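Local coordinates for alpha-amylase G-6 (Bacillus halodurans, PDB 2C3G), which probably binds starch through this family 26 carbohydrate-binding module, which is one domain of a longer alpha-amylase, at residues F80-D85 against G90-D95; I9-P14 against P40-Y45; R61-D66 against Q71-G76. One frame throughout, in Å; residues are numbered along the deposited sequence.

Interaction 1: F80-D85 against G90-D95; sequences FFRDQD and GEWHVD. With CD (cadmium ion), chain C.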
loop_
_atom_site.group_PDB
_atom_site.type_symbol
_atom_site.label_atom_id
_atom_site.label_comp_id
_atom_site.label_asym_id
_atom_site.label_seq_id
_atom_site.Cartn_x
_atom_site.Cartn_y
_atom_site.Cartn_z
ATOM N N PHE A 80 4.352 -7.092 -3.003
ATOM C CA PHE A 80 3.710 -6.995 -4.324
ATOM C C PHE A 80 4.471 -5.939 -5.105
ATOM O O PHE A 80 4.735 -4.876 -4.567
ATOM C CB PHE A 80 2.242 -6.518 -4.226
ATOM C CG PHE A 80 1.272 -7.534 -3.681
ATOM C CD1 PHE A 80 1.197 -8.818 -4.202
ATOM C CD2 PHE A 80 0.381 -7.174 -2.669
ATOM C CE1 PHE A 80 0.276 -9.750 -3.690
ATOM C CE2 PHE A 80 -0.547 -8.085 -2.168
ATOM C CZ PHE A 80 -0.599 -9.374 -2.678
ATOM N N PHE A 81 4.818 -6.216 -6.354
ATOM C CA PHE A 81 5.447 -5.192 -7.190
ATOM C C PHE A 81 4.383 -4.365 -7.898
ATOM O O PHE A 81 3.459 -4.933 -8.489
ATOM C CB PHE A 81 6.439 -5.784 -8.209
ATOM C CG PHE A 81 6.960 -4.769 -9.203
ATOM C CD1 PHE A 81 7.999 -3.924 -8.870
ATOM C CD2 PHE A 81 6.374 -4.637 -10.470
ATOM C CE1 PHE A 81 8.452 -2.972 -9.773
ATOM C CE2 PHE A 81 6.828 -3.685 -11.376
ATOM C CZ PHE A 81 7.863 -2.860 -11.027
ATOM N N ARG A 82 4.536 -3.033 -7.820
ATOM C CA ARG A 82 3.711 -2.008 -8.495
ATOM C C ARG A 82 4.629 -0.783 -8.649
ATOM O O ARG A 82 5.482 -0.636 -7.818
ATOM C CB ARG A 82 2.651 -1.526 -7.490
ATOM C CG ARG A 82 1.503 -2.406 -7.168
ATOM C CD ARG A 82 0.218 -1.870 -7.724
ATOM N NE ARG A 82 -0.350 -2.919 -8.533
ATOM C CZ ARG A 82 -1.312 -2.792 -9.429
ATOM N NH1 ARG A 82 -1.698 -3.876 -10.069
ATOM N NH2 ARG A 82 -1.885 -1.639 -9.692
ATOM N N ASP A 83 4.560 0.160 -9.587
ATOM C CA ASP A 83 4.379 0.194 -11.041
ATOM C C ASP A 83 3.131 0.897 -11.619
ATOM O O ASP A 83 3.225 1.531 -12.656
ATOM C CB ASP A 83 4.981 -1.017 -11.773
ATOM C CG ASP A 83 4.514 -1.156 -13.207
ATOM O OD1 ASP A 83 5.306 -0.910 -14.161
ATOM O OD2 ASP A 83 3.369 -1.570 -13.463
ATOM N N GLN A 84 2.016 0.862 -10.897
ATOM C CA GLN A 84 0.767 1.502 -11.293
ATOM C C GLN A 84 -0.129 1.656 -10.033
ATOM O O GLN A 84 -0.019 0.863 -9.121
ATOM C CB GLN A 84 0.076 0.648 -12.369
ATOM C CG GLN A 84 -1.139 1.274 -13.029
ATOM C CD GLN A 84 -1.827 0.362 -14.071
ATOM O OE1 GLN A 84 -2.492 0.859 -15.003
ATOM N NE2 GLN A 84 -1.707 -0.937 -13.899
ATOM N N ASP A 85 -0.983 2.684 -9.969
ATOM C CA ASP A 85 -2.066 2.718 -8.954
ATOM C C ASP A 85 -3.027 1.541 -9.294
ATOM O O ASP A 85 -2.935 1.041 -10.391
ATOM C CB ASP A 85 -2.832 4.056 -9.027
ATOM C CG ASP A 85 -1.943 5.266 -9.216
ATOM O OD1 ASP A 85 -2.321 6.158 -10.000
ATOM O OD2 ASP A 85 -0.873 5.474 -8.616
ATOM N N GLY A 90 -7.770 -8.568 -2.710
ATOM C CA GLY A 90 -7.489 -9.972 -2.934
ATOM C C GLY A 90 -7.055 -10.139 -4.377
ATOM O O GLY A 90 -6.352 -11.080 -4.710
ATOM N N GLU A 91 -7.484 -9.222 -5.235
ATOM C CA GLU A 91 -6.920 -9.080 -6.582
ATOM C C GLU A 91 -6.674 -7.589 -6.808
ATOM O O GLU A 91 -7.292 -6.750 -6.147
ATOM C CB GLU A 91 -7.862 -9.637 -7.654
ATOM C CG GLU A 91 -7.382 -9.464 -9.095
ATOM C CD GLU A 91 -6.070 -10.221 -9.379
ATOM O OE1 GLU A 91 -6.170 -11.471 -9.557
ATOM O OE2 GLU A 91 -4.963 -9.584 -9.403
ATOM N N TRP A 92 -5.741 -7.264 -7.712
ATOM C CA TRP A 92 -5.494 -5.895 -8.111
ATOM C C TRP A 92 -6.434 -5.402 -9.213
ATOM O O TRP A 92 -6.692 -6.096 -10.206
ATOM C CB TRP A 92 -4.050 -5.717 -8.530
ATOM C CG TRP A 92 -3.088 -5.760 -7.378
ATOM C CD1 TRP A 92 -2.357 -6.825 -6.977
ATOM C CD2 TRP A 92 -2.744 -4.678 -6.492
ATOM N NE1 TRP A 92 -1.570 -6.492 -5.896
ATOM C CE2 TRP A 92 -1.780 -5.174 -5.579
ATOM C CE3 TRP A 92 -3.124 -3.337 -6.394
ATOM C CZ2 TRP A 92 -1.223 -4.385 -4.574
ATOM C CZ3 TRP A 92 -2.570 -2.556 -5.408
ATOM C CH2 TRP A 92 -1.623 -3.082 -4.496
ATOM N N HIS A 93 -6.950 -4.194 -9.008
ATOM C CA HIS A 93 -7.758 -3.484 -10.002
ATOM C C HIS A 93 -7.175 -2.089 -10.119
ATOM O O HIS A 93 -6.747 -1.527 -9.103
ATOM C CB HIS A 93 -9.222 -3.324 -9.550
ATOM C CG HIS A 93 -9.922 -4.605 -9.240
ATOM N ND1 HIS A 93 -10.804 -5.204 -10.124
ATOM C CD2 HIS A 93 -9.927 -5.372 -8.122
ATOM C CE1 HIS A 93 -11.286 -6.303 -9.574
ATOM N NE2 HIS A 93 -10.770 -6.428 -8.362
ATOM N N VAL A 94 -7.186 -1.529 -11.338
ATOM C CA VAL A 94 -6.757 -0.140 -11.561
ATOM C C VAL A 94 -7.751 0.907 -11.084
ATOM O O VAL A 94 -7.341 1.888 -10.454
ATOM C CB VAL A 94 -6.324 0.165 -13.040
ATOM C CG1 VAL A 94 -5.305 -0.856 -13.500
ATOM C CG2 VAL A 94 -7.552 0.243 -14.008
ATOM N N ASP A 95 -9.036 0.703 -11.405
ATOM C CA ASP A 95 -10.131 1.488 -10.836
ATOM C C ASP A 95 -10.895 0.686 -9.773
ATOM O O ASP A 95 -10.848 -0.545 -9.759
ATOM C CB ASP A 95 -11.117 1.972 -11.913
ATOM C CG ASP A 95 -10.429 2.388 -13.225
ATOM O OD1 ASP A 95 -9.513 3.257 -13.203
ATOM O OD2 ASP A 95 -10.765 1.892 -14.324
HETATM CD CD CD C . -11.743 -7.839 -6.778
HETATM O O HOH W 1 -13.785 -7.470 -7.729
#

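Interaction 2: I9-P14 against P40-Y45; sequences IYFKKP and PEMEHY. With CD (cadmium ion), chain E.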
loop_
_atom_site.group_PDB
_atom_site.type_symbol
_atom_site.label_atom_id
_atom_site.label_comp_id
_atom_site.label_asym_id
_atom_site.label_seq_id
_atom_site.Cartn_x
_atom_site.Cartn_y
_atom_site.Cartn_z
ATOM N N ILE A 9 -2.388 3.748 -3.551
ATOM C CA ILE A 9 -2.762 2.371 -3.331
ATOM C C ILE A 9 -3.969 2.364 -2.415
ATOM O O ILE A 9 -3.984 3.075 -1.420
ATOM C CB ILE A 9 -1.518 1.527 -2.815
ATOM C CG1 ILE A 9 -0.696 1.010 -4.006
ATOM C CG2 ILE A 9 -1.929 0.227 -2.147
ATOM C CD1 ILE A 9 0.250 1.937 -4.576
ATOM N N TYR A 10 -5.002 1.610 -2.790
ATOM C CA TYR A 10 -6.184 1.435 -1.948
ATOM C C TYR A 10 -6.233 0.003 -1.501
ATOM O O TYR A 10 -5.997 -0.903 -2.284
ATOM C CB TYR A 10 -7.488 1.749 -2.676
ATOM C CG TYR A 10 -7.614 3.162 -3.159
ATOM C CD1 TYR A 10 -8.376 4.093 -2.455
ATOM C CD2 TYR A 10 -6.965 3.566 -4.319
ATOM C CE1 TYR A 10 -8.496 5.406 -2.913
ATOM C CE2 TYR A 10 -7.066 4.856 -4.788
ATOM C CZ TYR A 10 -7.828 5.767 -4.083
ATOM O OH TYR A 10 -7.920 7.032 -4.548
ATOM N N PHE A 11 -6.539 -0.181 -0.226
ATOM C CA PHE A 11 -6.547 -1.490 0.369
ATOM C C PHE A 11 -7.905 -1.808 0.987
ATOM O O PHE A 11 -8.405 -1.058 1.802
ATOM C CB PHE A 11 -5.450 -1.521 1.432
ATOM C CG PHE A 11 -5.328 -2.827 2.130
ATOM C CD1 PHE A 11 -5.322 -4.016 1.407
ATOM C CD2 PHE A 11 -5.215 -2.865 3.496
ATOM C CE1 PHE A 11 -5.214 -5.232 2.045
ATOM C CE2 PHE A 11 -5.122 -4.071 4.152
ATOM C CZ PHE A 11 -5.119 -5.265 3.416
ATOM N N LYS A 12 -8.489 -2.935 0.605
ATOM C CA LYS A 12 -9.694 -3.399 1.260
ATOM C C LYS A 12 -9.282 -4.247 2.445
ATOM O O LYS A 12 -8.861 -5.412 2.287
ATOM C CB LYS A 12 -10.601 -4.165 0.308
ATOM C CG LYS A 12 -11.907 -4.477 0.956
ATOM C CD LYS A 12 -13.067 -4.121 0.096
ATOM C CE LYS A 12 -13.856 -5.353 -0.204
ATOM N NZ LYS A 12 -15.250 -5.012 -0.626
ATOM N N LYS A 13 -9.353 -3.629 3.625
ATOM C CA LYS A 13 -8.829 -4.222 4.856
ATOM C C LYS A 13 -9.732 -5.353 5.332
ATOM O O LYS A 13 -10.960 -5.181 5.396
ATOM C CB LYS A 13 -8.685 -3.155 5.950
ATOM C CG LYS A 13 -8.092 -3.657 7.266
ATOM C CD LYS A 13 -8.234 -2.625 8.414
ATOM C CE LYS A 13 -9.609 -2.644 9.112
ATOM N NZ LYS A 13 -10.038 -3.987 9.640
ATOM N N PRO A 14 -9.143 -6.526 5.623
ATOM C CA PRO A 14 -9.900 -7.630 6.228
ATOM C C PRO A 14 -10.400 -7.200 7.589
ATOM O O PRO A 14 -9.799 -6.382 8.290
ATOM C CB PRO A 14 -8.868 -8.751 6.326
ATOM C CG PRO A 14 -7.883 -8.380 5.254
ATOM C CD PRO A 14 -7.749 -6.908 5.366
ATOM N N PRO A 40 3.835 4.001 6.945
ATOM C CA PRO A 40 2.747 4.975 7.029
ATOM C C PRO A 40 1.389 4.323 7.214
ATOM O O PRO A 40 1.108 3.276 6.621
ATOM C CB PRO A 40 2.784 5.675 5.664
ATOM C CG PRO A 40 4.163 5.429 5.125
ATOM C CD PRO A 40 4.534 4.070 5.649
ATOM N N GLU A 41 0.563 4.959 8.040
ATOM C CA GLU A 41 -0.853 4.635 8.147
ATOM C C GLU A 41 -1.551 4.809 6.801
ATOM O O GLU A 41 -1.267 5.733 6.050
ATOM C CB GLU A 41 -1.535 5.519 9.210
ATOM C CG GLU A 41 -2.924 5.064 9.658
ATOM C CD GLU A 41 -3.720 6.173 10.368
ATOM O OE1 GLU A 41 -3.103 6.981 11.111
ATOM O OE2 GLU A 41 -4.964 6.252 10.176
ATOM N N MET A 42 -2.455 3.886 6.515
ATOM C CA MET A 42 -3.353 4.024 5.385
ATOM C C MET A 42 -4.628 4.732 5.808
ATOM O O MET A 42 -5.443 4.190 6.508
ATOM C CB MET A 42 -3.604 2.670 4.731
ATOM C CG MET A 42 -2.377 2.138 4.025
ATOM S SD MET A 42 -2.765 0.731 3.042
ATOM C CE MET A 42 -3.311 1.520 1.578
ATOM N N GLU A 43 -4.755 5.988 5.425
ATOM C CA GLU A 43 -5.910 6.789 5.810
ATOM C C GLU A 43 -7.214 6.094 5.380
ATOM O O GLU A 43 -7.223 5.365 4.405
ATOM C CB GLU A 43 -5.764 8.208 5.266
ATOM C CG GLU A 43 -4.512 8.459 4.386
ATOM C CD GLU A 43 -4.928 8.953 3.016
ATOM O OE1 GLU A 43 -6.161 8.934 2.771
ATOM O OE2 GLU A 43 -4.090 9.379 2.185
ATOM N N HIS A 44 -8.284 6.242 6.156
ATOM C CA HIS A 44 -9.559 5.620 5.796
ATOM C C HIS A 44 -10.084 6.294 4.544
ATOM O O HIS A 44 -9.952 7.517 4.377
ATOM C CB HIS A 44 -10.575 5.675 6.960
ATOM C CG HIS A 44 -11.913 5.086 6.627
ATOM N ND1 HIS A 44 -13.050 5.855 6.475
ATOM C CD2 HIS A 44 -12.290 3.816 6.372
ATOM C CE1 HIS A 44 -14.071 5.082 6.161
ATOM N NE2 HIS A 44 -13.638 3.839 6.086
ATOM N N TYR A 45 -10.649 5.503 3.635
ATOM C CA TYR A 45 -11.237 6.080 2.443
ATOM C C TYR A 45 -12.777 5.975 2.519
ATOM O O TYR A 45 -13.484 6.994 2.537
ATOM C CB TYR A 45 -10.651 5.457 1.167
ATOM C CG TYR A 45 -11.313 5.945 -0.098
ATOM C CD1 TYR A 45 -11.170 7.255 -0.526
ATOM C CD2 TYR A 45 -12.115 5.096 -0.854
ATOM C CE1 TYR A 45 -11.800 7.716 -1.718
ATOM C CE2 TYR A 45 -12.767 5.545 -2.027
ATOM C CZ TYR A 45 -12.598 6.845 -2.459
ATOM O OH TYR A 45 -13.248 7.261 -3.612
HETATM CD CD CD E . -13.581 8.188 6.681
#

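Interaction 3: R61-D66 against Q71-G76; sequences RLLFKD and QWPGPG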
loop_
_atom_site.group_PDB
_atom_site.type_symbol
_atom_site.label_atom_id
_atom_site.label_comp_id
_atom_site.label_asym_id
_atom_site.label_seq_id
_atom_site.Cartn_x
_atom_site.Cartn_y
_atom_site.Cartn_z
ATOM N N ARG A 61 7.882 -1.931 -4.173
ATOM C CA ARG A 61 7.555 -3.275 -3.730
ATOM C C ARG A 61 6.793 -3.077 -2.445
ATOM O O ARG A 61 7.261 -2.366 -1.580
ATOM C CB ARG A 61 8.834 -4.085 -3.459
ATOM C CG ARG A 61 9.059 -5.235 -4.408
ATOM C CD ARG A 61 10.406 -5.208 -5.069
ATOM N NE ARG A 61 10.658 -6.438 -5.832
ATOM C CZ ARG A 61 11.075 -6.483 -7.096
ATOM N NH1 ARG A 61 11.263 -7.647 -7.681
ATOM N NH2 ARG A 61 11.291 -5.376 -7.787
ATOM N N LEU A 62 5.617 -3.691 -2.312
ATOM C CA LEU A 62 4.782 -3.397 -1.139
ATOM C C LEU A 62 4.103 -4.564 -0.395
ATOM O O LEU A 62 3.781 -5.606 -0.956
ATOM C CB LEU A 62 3.766 -2.285 -1.467
ATOM C CG LEU A 62 2.602 -2.581 -2.432
ATOM C CD1 LEU A 62 1.456 -3.272 -1.703
ATOM C CD2 LEU A 62 2.145 -1.300 -3.108
ATOM N N LEU A 63 3.892 -4.356 0.894
ATOM C CA LEU A 63 3.052 -5.252 1.686
ATOM C C LEU A 63 2.091 -4.417 2.525
ATOM O O LEU A 63 2.422 -3.318 2.941
ATOM C CB LEU A 63 3.902 -6.136 2.614
ATOM C CG LEU A 63 4.942 -7.082 2.011
ATOM C CD1 LEU A 63 6.354 -6.533 2.231
ATOM C CD2 LEU A 63 4.823 -8.458 2.604
ATOM N N PHE A 64 0.908 -4.962 2.767
ATOM C CA PHE A 64 -0.025 -4.428 3.752
ATOM C C PHE A 64 0.237 -5.099 5.093
ATOM O O PHE A 64 0.650 -6.260 5.143
ATOM C CB PHE A 64 -1.468 -4.671 3.298
ATOM C CG PHE A 64 -1.751 -4.130 1.930
ATOM C CD1 PHE A 64 -1.802 -2.756 1.718
ATOM C CD2 PHE A 64 -1.906 -4.987 0.847
ATOM C CE1 PHE A 64 -2.030 -2.237 0.439
ATOM C CE2 PHE A 64 -2.143 -4.479 -0.442
ATOM C CZ PHE A 64 -2.198 -3.105 -0.647
ATOM N N LYS A 65 0.015 -4.350 6.170
ATOM C CA LYS A 65 0.154 -4.845 7.534
ATOM C C LYS A 65 -0.713 -4.049 8.510
ATOM O O LYS A 65 -1.096 -2.917 8.228
ATOM C CB LYS A 65 1.616 -4.779 7.979
ATOM C CG LYS A 65 2.225 -3.396 8.041
ATOM C CD LYS A 65 3.689 -3.458 8.474
ATOM C CE LYS A 65 3.831 -3.875 9.921
ATOM N NZ LYS A 65 3.552 -2.757 10.835
ATOM N N ASP A 66 -1.025 -4.634 9.661
ATOM C CA ASP A 66 -1.581 -3.818 10.742
ATOM C C ASP A 66 -0.538 -3.539 11.818
ATOM O O ASP A 66 0.626 -3.918 11.666
ATOM C CB ASP A 66 -2.928 -4.352 11.296
ATOM C CG ASP A 66 -2.848 -5.753 11.899
ATOM O OD1 ASP A 66 -1.765 -6.211 12.310
ATOM O OD2 ASP A 66 -3.866 -6.468 12.018
ATOM N N GLN A 71 -0.471 -9.275 8.102
ATOM C CA GLN A 71 0.161 -8.791 6.867
ATOM C C GLN A 71 -0.376 -9.538 5.648
ATOM O O GLN A 71 -0.975 -10.613 5.780
ATOM C CB GLN A 71 1.688 -8.939 6.930
ATOM C CG GLN A 71 2.167 -10.383 6.848
ATOM C CD GLN A 71 3.660 -10.498 6.673
ATOM O OE1 GLN A 71 4.161 -10.653 5.548
ATOM N NE2 GLN A 71 4.380 -10.421 7.776
ATOM N N TRP A 72 -0.146 -8.966 4.465
ATOM C CA TRP A 72 -0.577 -9.555 3.202
ATOM C C TRP A 72 0.333 -9.040 2.096
ATOM O O TRP A 72 0.363 -7.833 1.834
ATOM C CB TRP A 72 -2.022 -9.170 2.916
ATOM C CG TRP A 72 -2.683 -9.897 1.810
ATOM C CD1 TRP A 72 -2.091 -10.562 0.772
ATOM C CD2 TRP A 72 -4.099 -10.027 1.616
ATOM N NE1 TRP A 72 -3.049 -11.102 -0.054
ATOM C CE2 TRP A 72 -4.293 -10.792 0.439
ATOM C CE3 TRP A 72 -5.235 -9.575 2.325
ATOM C CZ2 TRP A 72 -5.583 -11.117 -0.051
ATOM C CZ3 TRP A 72 -6.516 -9.895 1.838
ATOM C CH2 TRP A 72 -6.674 -10.667 0.662
ATOM N N PRO A 73 1.139 -9.921 1.497
ATOM C CA PRO A 73 1.330 -11.302 1.966
ATOM C C PRO A 73 1.916 -11.224 3.383
ATOM O O PRO A 73 2.635 -10.260 3.626
ATOM C CB PRO A 73 2.354 -11.838 0.971
ATOM C CG PRO A 73 2.139 -10.999 -0.236
ATOM C CD PRO A 73 1.982 -9.629 0.325
ATOM N N GLY A 74 1.734 -12.200 4.274
ATOM C CA GLY A 74 1.782 -13.621 3.991
ATOM C C GLY A 74 3.223 -13.875 4.423
ATOM O O GLY A 74 4.134 -13.520 3.684
ATOM N N PRO A 75 3.456 -14.412 5.625
ATOM C CA PRO A 75 4.827 -14.493 6.159
ATOM C C PRO A 75 5.728 -15.351 5.276
ATOM O O PRO A 75 5.367 -16.481 4.938
ATOM C CB PRO A 75 4.651 -15.115 7.559
ATOM C CG PRO A 75 3.284 -15.719 7.580
ATOM C CD PRO A 75 2.456 -14.981 6.551
ATOM N N GLY A 76 6.870 -14.789 4.889
ATOM C CA GLY A 76 7.809 -15.455 4.009
ATOM C C GLY A 76 7.697 -15.057 2.553
ATOM O O GLY A 76 8.516 -15.470 1.734
#

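Interaction 1: F80-D85 against G90-D95
Trp92 meets two side chains of the 80-85 segment, Arg82 over one face of its indole and Phe80 at its edge. The guanidinium of Arg82 lies flat on the indole, with planes 8° apart and centres 4.2 Å apart, and Arg82 NE stands 3.5 Å from Trp92 CE3. Farther along, Arg82 NH1 reaches the base of the indole, 3.4 Å from Trp92 CB. The aliphatic part joins in as well, since Arg82 CD makes a CH-pi contact 3.8 Å from the centroid of the six-membered ring. Arginine suits the place because it offers both a flat cation and a greasy stem. Phe80 receives the NE1 and CZ2 edge of Trp92 on its face in a T-shaped pair, the planes at 89° and the Phe80 and Trp92 five-membered ring centroids 5.0 Å apart; Phe80 CD2 and Trp92 CZ2 approach to 3.7 Å.

The second shell steadies the cation. Arg82 NH2 donates to Gln84 O at 3.2 Å, coming from above the carbonyl plane, which ties the guanidinium to its own segment. Gln84 has CG anti to the backbone N (chi1 -172°) and an extended chain, which carries its amide to the methyl of Val94, Gln84 NE2 lying 3.6 Å from Val94 CG1. On the other segment, the backbone N-H of Trp92 is taken by Glu91 OE2. His93 turns away from the contact and binds a cadmium ion together with Asp89.

Around this surface contact the two sheets meet. Phe80 and Arg82 are backbone hydrogen-bonded to Leu62 and Val60 of strand 59-66, and His93 to Trp87 of strand 86-88. The contact joins strands 71-82 and 92-93, each at the edge of its sheet, and the Trp92 side chain reaches farther in to Phe64, Ile9 and Phe88.

Interaction 2: I9-P14 against P40-Y45
The backbones of Tyr10 and Tyr45 stay apart, their CA atoms at 8.1 Å, and the CA atoms of Phe11 and Met42 are equally 8.1 Å apart, because strand 49-55 runs between strands 6-12 and 43-46 in the sheet. Side chains therefore make the contact.

At one end Tyr10 points its ring edge at the face of Tyr45. Tyr10 CE1 sits over the centre of that ring, 4.0 Å from Tyr45 CG, with centroids of the two rings 5.2 Å apart and planes at 74°. Tyr10 is further fixed by stacking on Trp87, and Tyr45 touches Arg96. With an alanine at Tyr10, the face of Tyr45 would probably lose its edge-on partner and that ring would be freer to turn, while Trp87 would lose its stack.

At the other end the buried Met42 reaches down to strand 6-12. A bend at chi3 (85°) turns its methyl inward, so that Met42 CE lies 3.4 Å from Ile9 O and 3.7 Å from Phe11 CB. Ile9 O already accepts a hydrogen bond from Thr51 OG1, so the methyl packs beside a carbonyl that has a polar partner. Met42 SD approaches the Phe11 ring obliquely, 5.4 Å from its centroid and 61° off the ring normal, a Met-aromatic contact. A flexible, unbranched methionine fits between these neighbours, and it continues on to Phe64, Leu22 and Pro20. On the outside, His44 binds a cadmium ion through ND1 at 2.4 Å, and its NE2 bonds to Gly47 O.

With apolar, aromatic and sulfur contacts alone spanning the segments, the fit depends on shape: how the rings are turned and how the thioether lies along Ile9 and Phe11.

Interaction 3: R61-D66 against Q71-G76
Phe64 and Trp72 form an antiparallel hydrogen-bonded pair: Phe64 N donates to Trp72 O at 3.1 Å, and Trp72 N to Phe64 O at 2.9 Å. Next to it Lys65 and Gln71 make a non-hydrogen-bonded pair, with CA atoms 4.0 Å apart, and Gln71 CA adds a CA-H...O contact of 3.1 Å to Phe64 O. That oxygen thus takes one N-H bond and one weaker C-H contact from the neighbouring strand.

Side chains alternate across the ladder. Phe64 and Trp72 share one face, where Phe64 CD2 lies 3.8 Å from Trp72 O; Phe64 stacks on Phe11 and Trp72 meets Phe88 edge-to-face. The buried Phe64 suits the inner side, while Trp72, partly exposed, lies toward its margin. Lys65 and Gln71 occupy the other face, beside Trp36. Lys65 makes a cation-pi contact there and donates from NZ to Trp36 O, which serves the polar end of an otherwise buried side chain.

Leu63 packs against the far strand as it turns off. Its CD2 methyl lies 3.8 Å from Pro73 CD, and the Leu63 and Gln71 side chains run side by side in the same direction. Gln71 has CG between the backbone N and the carbonyl carbon (chi1 71°), which swings its chain along that of Leu63. After Trp72 the ladder breaks: cis peptides precede Pro73 and Gly74, and the positive phi of Gly74 (97°) favours a residue without a side chain. Earlier in strand 59-66, Leu62 is backbone hydrogen-bonded to Phe80, so the residues between Trp72 and Phe80 loop out of the ladder.

The two strands belong to a beta hairpin. Asp66 closes its turn by accepting from the backbone N of both Gly68 and Asn70 through OD1, while OD2 binds Gly18 N. The hairpin supplies two strands of one sheet in the beta-sandwich of this starch-binding module.

Overall arrangement
From the N terminus, strand 6-12 comes first, and interaction 2 closes over the 25 residues 15-39, which include strand 20-28, at the start of strand 43-46. Interaction 3 follows as the hairpin of strands 59-66 and 71-82, closed over the four-residue connection 67-70. Interaction 1 comes last, opening on the end of strand 71-82 and closing over the four residues 86-89, which hold strand 86-88. The three lie in series, none enclosing or crossing another, yet their side chains converge. Phe64 of interaction 3 packs on Ile9, Phe11 and Met42 of interaction 2, joining the two sheets. Pro73 touches Phe80, linking interactions 3 and 1 along one strand, and Trp92 reaches Ile9 of the first strand.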